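Local structure of ULam111 (Flavobacterium sp., 5WUT) at residues A[47-52]-A[68-73]; A[87-92]-A[224-229]; A[136-141]-A[193-198]; A[145-150]-A[182-187]. The protein probably hydrolyses glycosidic bonds in laminarin, a beta-1,3-glucan, as a family 16 glycoside hydrolase with a beta-jelly roll fold. All blocks are in the same frame, centred on the assembly; numbering follows the deposited sequence.

Contact 1 (A[47-52]-A[68-73])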
loop_
_atom_site.group_PDB
_atom_site.type_symbol
_atom_site.label_atom_id
_atom_site.label_comp_id
_atom_site.label_asym_id
_atom_site.label_seq_id
_atom_site.Cartn_x
_atom_site.Cartn_y
_atom_site.Cartn_z
ATOM N N THR A 47 7.240 11.387 -32.189
ATOM C CA THR A 47 5.979 11.074 -32.851
ATOM C C THR A 47 5.248 9.875 -32.243
ATOM O O THR A 47 4.345 9.302 -32.863
ATOM C CB THR A 47 6.212 10.819 -34.358
ATOM O OG1 THR A 47 7.281 9.880 -34.516
ATOM C CG2 THR A 47 6.591 12.114 -35.058
ATOM N N ASN A 48 5.609 9.498 -31.015
ATOM C CA ASN A 48 4.932 8.393 -30.340
ATOM C C ASN A 48 4.081 8.823 -29.139
ATOM O O ASN A 48 3.605 7.985 -28.378
ATOM C CB ASN A 48 5.951 7.338 -29.884
ATOM C CG ASN A 48 6.328 6.372 -30.997
ATOM O OD1 ASN A 48 7.009 6.751 -31.951
ATOM N ND2 ASN A 48 5.909 5.111 -30.858
ATOM N N HIS A 49 3.878 10.121 -28.974
ATOM C CA HIS A 49 3.059 10.588 -27.858
ATOM C C HIS A 49 1.970 11.539 -28.331
ATOM O O HIS A 49 2.057 12.120 -29.417
ATOM C CB HIS A 49 3.917 11.309 -26.840
ATOM C CG HIS A 49 4.353 12.644 -27.330
ATOM N ND1 HIS A 49 5.343 12.792 -28.273
ATOM C CD2 HIS A 49 3.882 13.886 -27.067
ATOM C CE1 HIS A 49 5.482 14.075 -28.560
ATOM N NE2 HIS A 49 4.613 14.760 -27.838
ATOM N N LYS A 50 0.955 11.709 -27.497
ATOM C CA LYS A 50 -0.094 12.691 -27.749
ATOM C C LYS A 50 -0.628 13.232 -26.429
ATOM O O LYS A 50 -0.495 12.594 -25.382
ATOM C CB LYS A 50 -1.238 12.077 -28.549
ATOM C CG LYS A 50 -2.025 11.052 -27.768
ATOM C CD LYS A 50 -3.094 10.376 -28.614
ATOM C CE LYS A 50 -3.310 8.938 -28.155
ATOM N NZ LYS A 50 -4.594 8.378 -28.650
ATOM N N MET A 51 -1.199 14.429 -26.484
ATOM C CA MET A 51 -1.903 14.999 -25.342
ATOM C C MET A 51 -3.387 14.785 -25.563
ATOM O O MET A 51 -3.960 15.300 -26.522
ATOM C CB MET A 51 -1.584 16.485 -25.173
ATOM C CG MET A 51 -0.125 16.814 -25.415
ATOM S SD MET A 51 0.939 16.152 -24.121
ATOM C CE MET A 51 0.053 16.695 -22.683
ATOM N N GLU A 52 -3.998 13.988 -24.699
ATOM C CA GLU A 52 -5.383 13.565 -24.878
ATOM C C GLU A 52 -6.145 13.523 -23.560
ATOM O O GLU A 52 -5.753 12.803 -22.651
ATOM C CB GLU A 52 -5.421 12.191 -25.544
ATOM C CG GLU A 52 -6.809 11.662 -25.828
ATOM C CD GLU A 52 -6.765 10.282 -26.443
ATOM O OE1 GLU A 52 -6.412 9.321 -25.726
ATOM O OE2 GLU A 52 -7.067 10.158 -27.648
ATOM N N THR A 68 9.167 1.613 -31.512
ATOM C CA THR A 68 9.274 3.032 -31.172
ATOM C C THR A 68 8.494 3.396 -29.909
ATOM O O THR A 68 7.492 2.770 -29.574
ATOM C CB THR A 68 8.787 3.937 -32.326
ATOM O OG1 THR A 68 7.495 3.505 -32.770
ATOM C CG2 THR A 68 9.788 3.902 -33.508
ATOM N N SER A 69 8.961 4.437 -29.236
ATOM C CA SER A 69 8.319 4.881 -28.008
ATOM C C SER A 69 8.781 6.301 -27.716
ATOM O O SER A 69 9.345 6.956 -28.599
ATOM C CB SER A 69 8.644 3.922 -26.856
ATOM O OG SER A 69 7.793 4.166 -25.729
ATOM N N THR A 70 8.536 6.765 -26.488
ATOM C CA THR A 70 8.852 8.132 -26.063
ATOM C C THR A 70 9.674 8.126 -24.789
ATOM O O THR A 70 9.430 7.300 -23.889
ATOM C CB THR A 70 7.569 8.958 -25.797
ATOM O OG1 THR A 70 6.681 8.841 -26.914
ATOM C CG2 THR A 70 7.884 10.449 -25.525
ATOM N N ARG A 71 10.635 9.041 -24.716
ATOM C CA ARG A 71 11.410 9.295 -23.507
ATOM C C ARG A 71 11.625 10.799 -23.375
ATOM O O ARG A 71 12.245 11.423 -24.242
ATOM C CB ARG A 71 12.752 8.557 -23.567
ATOM C CG ARG A 71 13.677 8.827 -22.370
ATOM C CD ARG A 71 14.828 7.831 -22.383
ATOM N NE ARG A 71 15.886 8.216 -21.456
ATOM C CZ ARG A 71 16.650 7.345 -20.798
ATOM N NH1 ARG A 71 16.464 6.043 -20.960
ATOM N NH2 ARG A 71 17.596 7.778 -19.980
ATOM N N ILE A 72 11.107 11.380 -22.296
ATOM C CA ILE A 72 11.205 12.820 -22.092
ATOM C C ILE A 72 11.767 13.105 -20.710
ATOM O O ILE A 72 11.579 12.310 -19.787
ATOM C CB ILE A 72 9.840 13.510 -22.268
ATOM C CG1 ILE A 72 8.757 12.864 -21.392
ATOM C CG2 ILE A 72 9.400 13.444 -23.733
ATOM C CD1 ILE A 72 7.476 13.709 -21.343
ATOM N N THR A 73 12.482 14.221 -20.581
ATOM C CA THR A 73 13.061 14.622 -19.297
ATOM C C THR A 73 12.844 16.094 -19.035
ATOM O O THR A 73 12.548 16.858 -19.956
ATOM C CB THR A 73 14.573 14.397 -19.224
ATOM O OG1 THR A 73 15.253 15.479 -19.888
ATOM C CG2 THR A 73 14.959 13.088 -19.869
HETATM O O HOH W 1 7.051 10.684 -28.924
#
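Asn48 reaches across to Thr68 with its side-chain amide. Asn48 ND2 donates to Thr68 OG1 at 3.0 Å, with an N-H...O angle of 151°. The acceptor lies close to the plane of the amide, and the two side chains cross at about a right angle. Asn48 CG stands opposite its own carbonyl carbon (chi1 -83°), which carries the amide toward Thr68. The amide is held at both ends. Asn48 ND2 also donates to Thr59 O, and Asn48 OD1 bonds with Thr45 OG1. A leucine at Asn48 would probably leave Thr68 OG1 without its N-H donor and the carbonyl of Thr59 short of one bond.

A second polar link runs through a water. It accepts from Asn48 N at 2.8 Å. It also bonds to His49 ND1 at 2.8 Å, lying in the ring plane, and to Thr70 OG1 at 2.8 Å. Three groups thus fix it between the segments.

Van der Waals contact fills in beside these bonds. Asn48 CB lies 3.4 Å from Thr70 OG1, and His49 CB is 3.7 Å from the same oxygen.

The contact is buried. Strand 55-63 of the jelly roll pairs with both strand 49-52 and strand 66-80 and so ties the two segments together. Thr68, Ser69 and Thr70 touch its side chains. Ser69 OG turns to Met206 O on strand 200-208, and His49 meets the ring of Phe25.

Contact 2 (A[87-92]-A[224-229])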
loop_
_atom_site.group_PDB
_atom_site.type_symbol
_atom_site.label_atom_id
_atom_site.label_comp_id
_atom_site.label_asym_id
_atom_site.label_seq_id
_atom_site.Cartn_x
_atom_site.Cartn_y
_atom_site.Cartn_z
ATOM N N ALA A 87 3.042 11.286 -8.930
ATOM C CA ALA A 87 2.526 11.124 -10.280
ATOM C C ALA A 87 1.293 10.245 -10.257
ATOM O O ALA A 87 1.179 9.341 -9.433
ATOM C CB ALA A 87 3.583 10.516 -11.214
ATOM N N ARG A 88 0.351 10.533 -11.144
ATOM C CA ARG A 88 -0.836 9.708 -11.301
ATOM C C ARG A 88 -0.771 9.118 -12.694
ATOM O O ARG A 88 -0.638 9.857 -13.673
ATOM C CB ARG A 88 -2.108 10.538 -11.093
ATOM C CG ARG A 88 -3.378 9.744 -11.260
ATOM C CD ARG A 88 -4.603 10.547 -10.854
ATOM N NE ARG A 88 -5.789 9.701 -10.881
ATOM C CZ ARG A 88 -6.656 9.641 -11.889
ATOM N NH1 ARG A 88 -6.485 10.377 -12.967
ATOM N NH2 ARG A 88 -7.699 8.831 -11.811
ATOM N N ALA A 89 -0.811 7.793 -12.799
ATOM C CA ALA A 89 -0.582 7.171 -14.095
ATOM C C ALA A 89 -1.299 5.845 -14.262
ATOM O O ALA A 89 -1.675 5.195 -13.286
ATOM C CB ALA A 89 0.909 6.980 -14.329
ATOM N N LYS A 90 -1.487 5.468 -15.526
ATOM C CA LYS A 90 -2.106 4.195 -15.908
ATOM C C LYS A 90 -1.104 3.406 -16.753
ATOM O O LYS A 90 -0.480 3.971 -17.659
ATOM C CB LYS A 90 -3.417 4.455 -16.660
ATOM C CG LYS A 90 -4.129 3.210 -17.174
ATOM C CD LYS A 90 -5.457 3.592 -17.811
ATOM C CE LYS A 90 -6.323 2.371 -18.094
ATOM N NZ LYS A 90 -5.675 1.393 -19.012
ATOM N N LEU A 91 -0.933 2.119 -16.434
ATOM C CA LEU A 91 0.139 1.309 -17.014
ATOM C C LEU A 91 -0.204 0.691 -18.361
ATOM O O LEU A 91 -1.372 0.373 -18.607
ATOM C CB LEU A 91 0.503 0.175 -16.058
ATOM C CG LEU A 91 1.061 0.582 -14.700
ATOM C CD1 LEU A 91 1.139 -0.640 -13.778
ATOM C CD2 LEU A 91 2.430 1.225 -14.890
ATOM N N PRO A 92 0.817 0.510 -19.215
ATOM C CA PRO A 92 0.704 -0.412 -20.350
ATOM C C PRO A 92 0.796 -1.826 -19.808
ATOM O O PRO A 92 1.255 -2.006 -18.676
ATOM C CB PRO A 92 1.924 -0.080 -21.203
ATOM C CG PRO A 92 2.965 0.260 -20.163
ATOM C CD PRO A 92 2.197 1.001 -19.061
ATOM N N GLN A 224 0.813 -0.319 -27.192
ATOM C CA GLN A 224 0.486 -0.191 -25.771
ATOM C C GLN A 224 0.611 1.248 -25.309
ATOM O O GLN A 224 1.578 1.926 -25.657
ATOM C CB GLN A 224 1.403 -1.084 -24.935
ATOM C CG GLN A 224 1.001 -2.557 -24.900
ATOM C CD GLN A 224 -0.377 -2.782 -24.288
ATOM O OE1 GLN A 224 -0.744 -2.148 -23.293
ATOM N NE2 GLN A 224 -1.145 -3.686 -24.878
ATOM N N ASP A 225 -0.350 1.690 -24.495
ATOM C CA ASP A 225 -0.388 3.060 -23.990
ATOM C C ASP A 225 0.028 3.155 -22.518
ATOM O O ASP A 225 -0.457 2.394 -21.670
ATOM C CB ASP A 225 -1.793 3.653 -24.110
ATOM C CG ASP A 225 -2.199 3.965 -25.539
ATOM O OD1 ASP A 225 -1.356 3.914 -26.452
ATOM O OD2 ASP A 225 -3.390 4.290 -25.729
ATOM N N PHE A 226 0.905 4.114 -22.246
ATOM C CA PHE A 226 1.325 4.528 -20.904
ATOM C C PHE A 226 0.796 5.940 -20.728
ATOM O O PHE A 226 1.224 6.845 -21.448
ATOM C CB PHE A 226 2.849 4.468 -20.813
ATOM C CG PHE A 226 3.449 4.912 -19.493
ATOM C CD1 PHE A 226 2.770 4.804 -18.286
ATOM C CD2 PHE A 226 4.752 5.390 -19.478
ATOM C CE1 PHE A 226 3.397 5.193 -17.085
ATOM C CE2 PHE A 226 5.374 5.792 -18.296
ATOM C CZ PHE A 226 4.689 5.690 -17.098
ATOM N N SER A 227 -0.152 6.130 -19.806
ATOM C CA SER A 227 -0.833 7.422 -19.663
ATOM C C SER A 227 -0.476 8.095 -18.351
ATOM O O SER A 227 -0.612 7.485 -17.291
ATOM C CB SER A 227 -2.354 7.254 -19.736
ATOM O OG SER A 227 -2.732 6.641 -20.964
ATOM N N ILE A 228 -0.059 9.352 -18.419
ATOM C CA ILE A 228 0.302 10.080 -17.202
ATOM C C ILE A 228 -0.589 11.316 -17.074
ATOM O O ILE A 228 -0.643 12.139 -17.975
ATOM C CB ILE A 228 1.789 10.475 -17.203
ATOM C CG1 ILE A 228 2.687 9.245 -17.467
ATOM C CG2 ILE A 228 2.158 11.164 -15.878
ATOM C CD1 ILE A 228 3.028 8.993 -18.931
ATOM N N ASP A 229 -1.319 11.410 -15.964
ATOM C CA ASP A 229 -2.243 12.528 -15.699
ATOM C C ASP A 229 -1.510 13.771 -15.218
ATOM O O ASP A 229 -1.746 14.876 -15.709
ATOM C CB ASP A 229 -3.288 12.070 -14.674
ATOM C CG ASP A 229 -4.429 13.061 -14.467
ATOM O OD1 ASP A 229 -4.580 14.017 -15.246
ATOM O OD2 ASP A 229 -5.219 12.829 -13.518
HETATM O O HOH W 2 -2.888 0.299 -20.700
#
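Arg88 and Asp229 each hold CG trans to the backbone N (chi1 179° and -171°), and the extended arginine chain crosses the aspartate at a slant, bringing NH1 to the carboxylate. Arg88 NH1 makes a salt bridge to Asp229 OD2 at 2.8 Å. The planes of the two groups are 70° apart, and the N-H meets the oxygen from above the carboxylate plane. This is a one-nitrogen, one-oxygen contact. Phe226 CG is also trans to its N, which lays the ring beside Pro92.

The backbones form an antiparallel pair in the jelly roll, strand 83-90 against strand 224-234. Lys90 and Ser227 are the hydrogen-bonded pair: Lys90 N to Ser227 O is 2.8 Å and Ser227 N to Lys90 O is 3.1 Å. Ala89 and Ile228 form the neighbouring non-hydrogen-bonded pair. Asp229 N then donates to Arg88 O at 2.9 Å.

Ala89 and Ile228 share one face of the sheet. Ile228 CD1 sits over the centre of the Phe226 ring, and Ala89 CB is 4.1 Å from Phe226 CE1. Lys90 O lies at the ring edge, 3.4 Å from Phe226 CD1. Pro92 CD packs 3.9 Å from that same Phe226 CD1. Ile204 and Met206 of strand 200-208 touch Phe226 from the protein core.

Contact 3 (A[136-141]-A[193-198])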
loop_
_atom_site.group_PDB
_atom_site.type_symbol
_atom_site.label_atom_id
_atom_site.label_comp_id
_atom_site.label_asym_id
_atom_site.label_seq_id
_atom_site.Cartn_x
_atom_site.Cartn_y
_atom_site.Cartn_z
ATOM N N LEU A 136 16.690 2.859 -5.720
ATOM C CA LEU A 136 17.737 3.883 -5.816
ATOM C C LEU A 136 18.937 3.291 -6.540
ATOM O O LEU A 136 19.234 2.122 -6.365
ATOM C CB LEU A 136 18.192 4.375 -4.442
ATOM C CG LEU A 136 17.230 5.172 -3.561
ATOM C CD1 LEU A 136 16.474 6.268 -4.297
ATOM C CD2 LEU A 136 16.288 4.226 -2.870
ATOM N N HIS A 137 19.614 4.103 -7.349
ATOM C CA HIS A 137 20.904 3.730 -7.926
ATOM C C HIS A 137 21.909 4.801 -7.559
ATOM O O HIS A 137 21.632 6.002 -7.690
ATOM C CB HIS A 137 20.826 3.589 -9.443
ATOM C CG HIS A 137 19.879 2.532 -9.886
ATOM N ND1 HIS A 137 20.292 1.270 -10.253
ATOM C CD2 HIS A 137 18.529 2.535 -9.983
ATOM C CE1 HIS A 137 19.236 0.546 -10.578
ATOM N NE2 HIS A 137 18.154 1.290 -10.418
ATOM N N THR A 138 23.053 4.366 -7.045
ATOM C CA THR A 138 24.115 5.250 -6.571
ATOM C C THR A 138 25.457 4.580 -6.848
ATOM O O THR A 138 25.493 3.418 -7.244
ATOM C CB THR A 138 24.007 5.503 -5.061
ATOM O OG1 THR A 138 24.203 4.259 -4.383
ATOM C CG2 THR A 138 22.641 6.031 -4.681
ATOM N N THR A 139 26.557 5.267 -6.558
ATOM C CA THR A 139 27.858 4.599 -6.650
ATOM C C THR A 139 27.913 3.376 -5.724
ATOM O O THR A 139 28.426 2.318 -6.102
ATOM C CB THR A 139 28.998 5.562 -6.323
ATOM O OG1 THR A 139 29.184 6.435 -7.437
ATOM C CG2 THR A 139 30.303 4.811 -6.068
ATOM N N ALA A 140 27.347 3.510 -4.529
ATOM C CA ALA A 140 27.354 2.410 -3.567
ATOM C C ALA A 140 26.578 1.174 -4.046
ATOM O O ALA A 140 26.976 0.045 -3.756
ATOM C CB ALA A 140 26.794 2.894 -2.208
ATOM N N SER A 141 25.466 1.377 -4.755
ATOM C CA SER A 141 24.690 0.266 -5.305
ATOM C C SER A 141 23.911 0.711 -6.540
ATOM O O SER A 141 23.073 1.603 -6.460
ATOM C CB SER A 141 23.727 -0.317 -4.257
ATOM O OG SER A 141 23.240 -1.580 -4.699
ATOM N N ILE A 193 26.951 6.939 -1.160
ATOM C CA ILE A 193 25.742 6.322 -0.622
ATOM C C ILE A 193 24.523 7.215 -0.836
ATOM O O ILE A 193 23.416 6.736 -1.099
ATOM C CB ILE A 193 25.938 6.028 0.878
ATOM C CG1 ILE A 193 26.957 4.905 1.035
ATOM C CG2 ILE A 193 24.630 5.650 1.562
ATOM C CD1 ILE A 193 27.434 4.714 2.447
ATOM N N TRP A 194 24.748 8.522 -0.766
ATOM C CA TRP A 194 23.651 9.489 -0.757
ATOM C C TRP A 194 23.963 10.705 -1.607
ATOM O O TRP A 194 24.372 11.748 -1.088
ATOM C CB TRP A 194 23.354 9.915 0.689
ATOM C CG TRP A 194 22.143 10.798 0.880
ATOM C CD1 TRP A 194 22.127 12.160 0.947
ATOM C CD2 TRP A 194 20.788 10.371 1.076
ATOM N NE1 TRP A 194 20.845 12.612 1.165
ATOM C CE2 TRP A 194 20.005 11.532 1.242
ATOM C CE3 TRP A 194 20.162 9.123 1.121
ATOM C CZ2 TRP A 194 18.624 11.483 1.449
ATOM C CZ3 TRP A 194 18.792 9.074 1.329
ATOM C CH2 TRP A 194 18.039 10.252 1.487
ATOM N N PRO A 195 23.790 10.569 -2.925
ATOM C CA PRO A 195 23.943 11.708 -3.832
ATOM C C PRO A 195 22.675 12.560 -3.890
ATOM O O PRO A 195 22.463 13.232 -4.898
ATOM C CB PRO A 195 24.191 11.038 -5.182
ATOM C CG PRO A 195 23.393 9.747 -5.075
ATOM C CD PRO A 195 23.603 9.302 -3.658
ATOM N N TYR A 196 21.842 12.513 -2.854
ATOM C CA TYR A 196 20.505 13.090 -2.953
ATOM C C TYR A 196 20.329 14.459 -2.289
ATOM O O TYR A 196 19.201 14.868 -2.022
ATOM C CB TYR A 196 19.481 12.091 -2.383
ATOM C CG TYR A 196 19.515 10.790 -3.160
ATOM C CD1 TYR A 196 19.080 10.744 -4.477
ATOM C CD2 TYR A 196 20.015 9.627 -2.598
ATOM C CE1 TYR A 196 19.130 9.575 -5.214
ATOM C CE2 TYR A 196 20.067 8.434 -3.339
ATOM C CZ TYR A 196 19.617 8.421 -4.649
ATOM O OH TYR A 196 19.674 7.264 -5.393
ATOM N N ASP A 197 21.436 15.163 -2.032
ATOM C CA ASP A 197 21.372 16.537 -1.547
ATOM C C ASP A 197 21.743 17.502 -2.667
ATOM O O ASP A 197 22.661 18.321 -2.548
ATOM C CB ASP A 197 22.285 16.728 -0.329
ATOM C CG ASP A 197 21.907 15.826 0.832
ATOM O OD1 ASP A 197 20.698 15.620 1.068
ATOM O OD2 ASP A 197 22.829 15.347 1.522
ATOM N N GLN A 198 21.014 17.371 -3.772
ATOM C CA GLN A 198 21.168 18.228 -4.943
ATOM C C GLN A 198 19.841 18.211 -5.686
ATOM O O GLN A 198 18.990 17.360 -5.421
ATOM C CB GLN A 198 22.296 17.741 -5.848
ATOM C CG GLN A 198 22.027 16.361 -6.417
ATOM C CD GLN A 198 22.918 16.001 -7.588
ATOM O OE1 GLN A 198 23.342 16.862 -8.371
ATOM N NE2 GLN A 198 23.224 14.716 -7.708
HETATM O O HOH W 3 23.208 4.029 -1.965
#
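Tyr196 and Thr138 meet where the loop before strand 200-208 packs against the end of strand 131-137. Strand 118-123 lies next to that end and, as in family 16 relatives, probably carries the catalytic carboxylates. The phenol end of Tyr196 meets Leu136. Tyr196 OH is 3.4 Å from Leu136 CB, and Leu136 CD1 lies 3.8 Å from Tyr196 CZ. Tyr196 OH hydrogen-bonds to Glu118 O on strand 118-123.

Thr138 touches the same hydroxyl with its methyl. Its CG2 stands opposite the carbonyl carbon (OG1 chi1 64°), and this puts the methyl 3.3 Å from Tyr196 OH and 3.6 Å from Pro195 CD. The threonine crosses both the proline and the tyrosine at about a right angle. Pro195 CG in turn covers the centre of one face of the Tyr196 ring.

The other branch of Thr138 is polar. Its OG1 accepts from Ser141 N at 3.2 Å, an ST motif that shapes the turn leaving this jelly-roll strand. The same OG1 is 2.6 Å from a water, which donates to Ile193 O at 2.8 Å and so bridges turn and loop.

Nearer the surface, Ala140 CB touches Ile193 CG1 at 3.8 Å.

Contact 4 (A[145-150]-A[182-187])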
loop_
_atom_site.group_PDB
_atom_site.type_symbol
_atom_site.label_atom_id
_atom_site.label_comp_id
_atom_site.label_asym_id
_atom_site.label_seq_id
_atom_site.Cartn_x
_atom_site.Cartn_y
_atom_site.Cartn_z
ATOM N N THR A 145 20.753 -3.087 -8.154
ATOM C CA THR A 145 20.864 -2.392 -6.890
ATOM C C THR A 145 20.228 -3.172 -5.748
ATOM O O THR A 145 19.202 -3.841 -5.916
ATOM C CB THR A 145 20.228 -0.974 -6.986
ATOM O OG1 THR A 145 20.317 -0.318 -5.716
ATOM C CG2 THR A 145 18.763 -1.055 -7.394
ATOM N N ILE A 146 20.840 -3.086 -4.575
ATOM C CA ILE A 146 20.247 -3.737 -3.414
ATOM C C ILE A 146 19.231 -2.828 -2.743
ATOM O O ILE A 146 18.455 -3.285 -1.893
ATOM C CB ILE A 146 21.285 -4.140 -2.362
ATOM C CG1 ILE A 146 21.957 -2.896 -1.773
ATOM C CG2 ILE A 146 22.278 -5.113 -2.968
ATOM C CD1 ILE A 146 22.277 -3.004 -0.308
ATOM N N ASN A 147 19.251 -1.541 -3.100
ATOM C CA ASN A 147 18.313 -0.580 -2.516
ATOM C C ASN A 147 17.064 -0.512 -3.384
ATOM O O ASN A 147 16.851 0.395 -4.212
ATOM C CB ASN A 147 18.975 0.788 -2.325
ATOM C CG ASN A 147 20.128 0.725 -1.342
ATOM O OD1 ASN A 147 19.987 0.177 -0.243
ATOM N ND2 ASN A 147 21.278 1.234 -1.744
ATOM N N THR A 148 16.241 -1.534 -3.200
ATOM C CA THR A 148 15.072 -1.742 -4.020
ATOM C C THR A 148 14.039 -2.530 -3.231
ATOM O O THR A 148 14.356 -3.218 -2.257
ATOM C CB THR A 148 15.424 -2.480 -5.340
ATOM O OG1 THR A 148 14.290 -2.497 -6.206
ATOM C CG2 THR A 148 15.911 -3.920 -5.100
ATOM N N LYS A 149 12.789 -2.375 -3.628
ATOM C CA LYS A 149 11.702 -3.117 -3.019
ATOM C C LYS A 149 10.707 -3.504 -4.093
ATOM O O LYS A 149 10.319 -2.670 -4.897
ATOM C CB LYS A 149 11.013 -2.287 -1.938
ATOM C CG LYS A 149 9.835 -2.986 -1.261
ATOM C CD LYS A 149 10.302 -4.001 -0.236
ATOM C CE LYS A 149 9.180 -4.349 0.741
ATOM N NZ LYS A 149 8.179 -5.270 0.121
ATOM N N ARG A 150 10.301 -4.769 -4.103
ATOM C CA ARG A 150 9.242 -5.252 -4.971
ATOM C C ARG A 150 7.945 -5.301 -4.165
ATOM O O ARG A 150 7.876 -5.941 -3.109
ATOM C CB ARG A 150 9.589 -6.644 -5.511
ATOM C CG ARG A 150 8.538 -7.301 -6.391
ATOM C CD ARG A 150 8.823 -8.799 -6.479
ATOM N NE ARG A 150 10.224 -9.048 -6.814
ATOM C CZ ARG A 150 10.694 -9.221 -8.045
ATOM N NH1 ARG A 150 9.875 -9.174 -9.085
ATOM N NH2 ARG A 150 11.990 -9.441 -8.233
ATOM N N TYR A 182 8.321 1.535 0.934
ATOM C CA TYR A 182 9.774 1.384 0.988
ATOM C C TYR A 182 10.414 2.656 1.532
ATOM O O TYR A 182 10.001 3.766 1.183
ATOM C CB TYR A 182 10.343 1.055 -0.408
ATOM C CG TYR A 182 11.855 0.990 -0.494
ATOM C CD1 TYR A 182 12.597 0.180 0.367
ATOM C CD2 TYR A 182 12.538 1.711 -1.465
ATOM C CE1 TYR A 182 13.985 0.132 0.291
ATOM C CE2 TYR A 182 13.922 1.653 -1.560
ATOM C CZ TYR A 182 14.634 0.864 -0.686
ATOM O OH TYR A 182 16.012 0.842 -0.777
ATOM N N THR A 183 11.425 2.486 2.380
ATOM C CA THR A 183 12.166 3.609 2.933
ATOM C C THR A 183 13.667 3.364 2.812
ATOM O O THR A 183 14.158 2.287 3.148
ATOM C CB THR A 183 11.818 3.849 4.418
ATOM O OG1 THR A 183 10.434 4.199 4.543
ATOM C CG2 THR A 183 12.679 4.960 4.990
ATOM N N PHE A 184 14.392 4.358 2.312
ATOM C CA PHE A 184 15.849 4.302 2.283
ATOM C C PHE A 184 16.350 5.429 3.169
ATOM O O PHE A 184 16.054 6.607 2.935
ATOM C CB PHE A 184 16.381 4.424 0.843
ATOM C CG PHE A 184 17.887 4.374 0.727
ATOM C CD1 PHE A 184 18.594 3.266 1.163
ATOM C CD2 PHE A 184 18.582 5.425 0.139
ATOM C CE1 PHE A 184 19.982 3.215 1.047
ATOM C CE2 PHE A 184 19.965 5.384 0.013
ATOM C CZ PHE A 184 20.665 4.273 0.465
ATOM N N ASN A 185 17.064 5.054 4.224
ATOM C CA ASN A 185 17.570 6.010 5.193
ATOM C C ASN A 185 18.890 5.512 5.745
ATOM O O ASN A 185 18.950 4.999 6.864
ATOM C CB ASN A 185 16.553 6.214 6.325
ATOM C CG ASN A 185 16.987 7.275 7.322
ATOM O OD1 ASN A 185 18.126 7.737 7.304
ATOM N ND2 ASN A 185 16.070 7.667 8.201
ATOM N N PRO A 186 19.952 5.645 4.959
ATOM C CA PRO A 186 21.257 5.199 5.457
ATOM C C PRO A 186 21.829 6.141 6.509
ATOM O O PRO A 186 21.672 7.349 6.402
ATOM C CB PRO A 186 22.121 5.196 4.196
ATOM C CG PRO A 186 21.481 6.223 3.292
ATOM C CD PRO A 186 20.006 6.111 3.560
ATOM N N THR A 187 22.522 5.588 7.498
ATOM C CA THR A 187 23.068 6.397 8.577
ATOM C C THR A 187 24.332 7.098 8.089
ATOM O O THR A 187 24.669 8.191 8.541
ATOM C CB THR A 187 23.382 5.545 9.816
ATOM O OG1 THR A 187 24.204 4.439 9.430
ATOM C CG2 THR A 187 22.089 5.019 10.433
HETATM O O HOH W 4 17.487 -0.466 0.989
#
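Tyr182 OH and Asn147 OD1 grip one water between them. The water lies 2.6 Å from Tyr182 OH, in the plane of its ring, and donates to Asn147 OD1 at 2.9 Å. The contact joins two strands of the jelly roll that do not pair with each other: strand 148-152 pairs with 131-137, and strand 179-184 with 172-176. Side chains therefore make the link.

Asn147 is the centre of an inverse gamma turn. Tyr182 OH tucks against this turn, 3.1 Å from Asn147 C and 3.3 Å from Asn147 CB. Tyr182 CG is trans to the backbone N (chi1 175°), which aims the ring at the turn. Further along, Lys149 CB rests 3.7 Å from Tyr182 CG. A phenylalanine in place of Tyr182 would probably cost the water its phenol partner and open a small gap beside the turn.

Leu136 also touches the Tyr182 side chain, and the Phe174 ring meets its ring. The Asn147 amide is tilted 46° to the Phe184 ring, and Asn147 OD1 lies 3.3 Å from Phe184 CE1. Asn147 CB lies over one face of that ring, and Pro186 CD covers the centre of the opposite face, 3.5 Å above its plane.

Overall arrangement
Contacts 3 and 4 are neighbours, with centres about 11 Å apart. Leu136 O and Thr145 OG1 probably form a hydrogen bond at 2.7 Å, and Ser141 OG and Ile146 N another at 2.8 Å. Pro186 also packs on Ile193. Contacts 1 and 2 lie about 12 Å apart between centres and do not touch. Contact 1 is on the other side of the chain's centre from contacts 3 and 4, about 29 and 30 Å away between centres. Contact 2 brings together distant parts of the chain, and contacts 3 and 4 fall between its two segments in sequence. Contact 3 adjoins strand 118-123, the strand that probably bears the catalytic carboxylates, as in other family 16 enzymes.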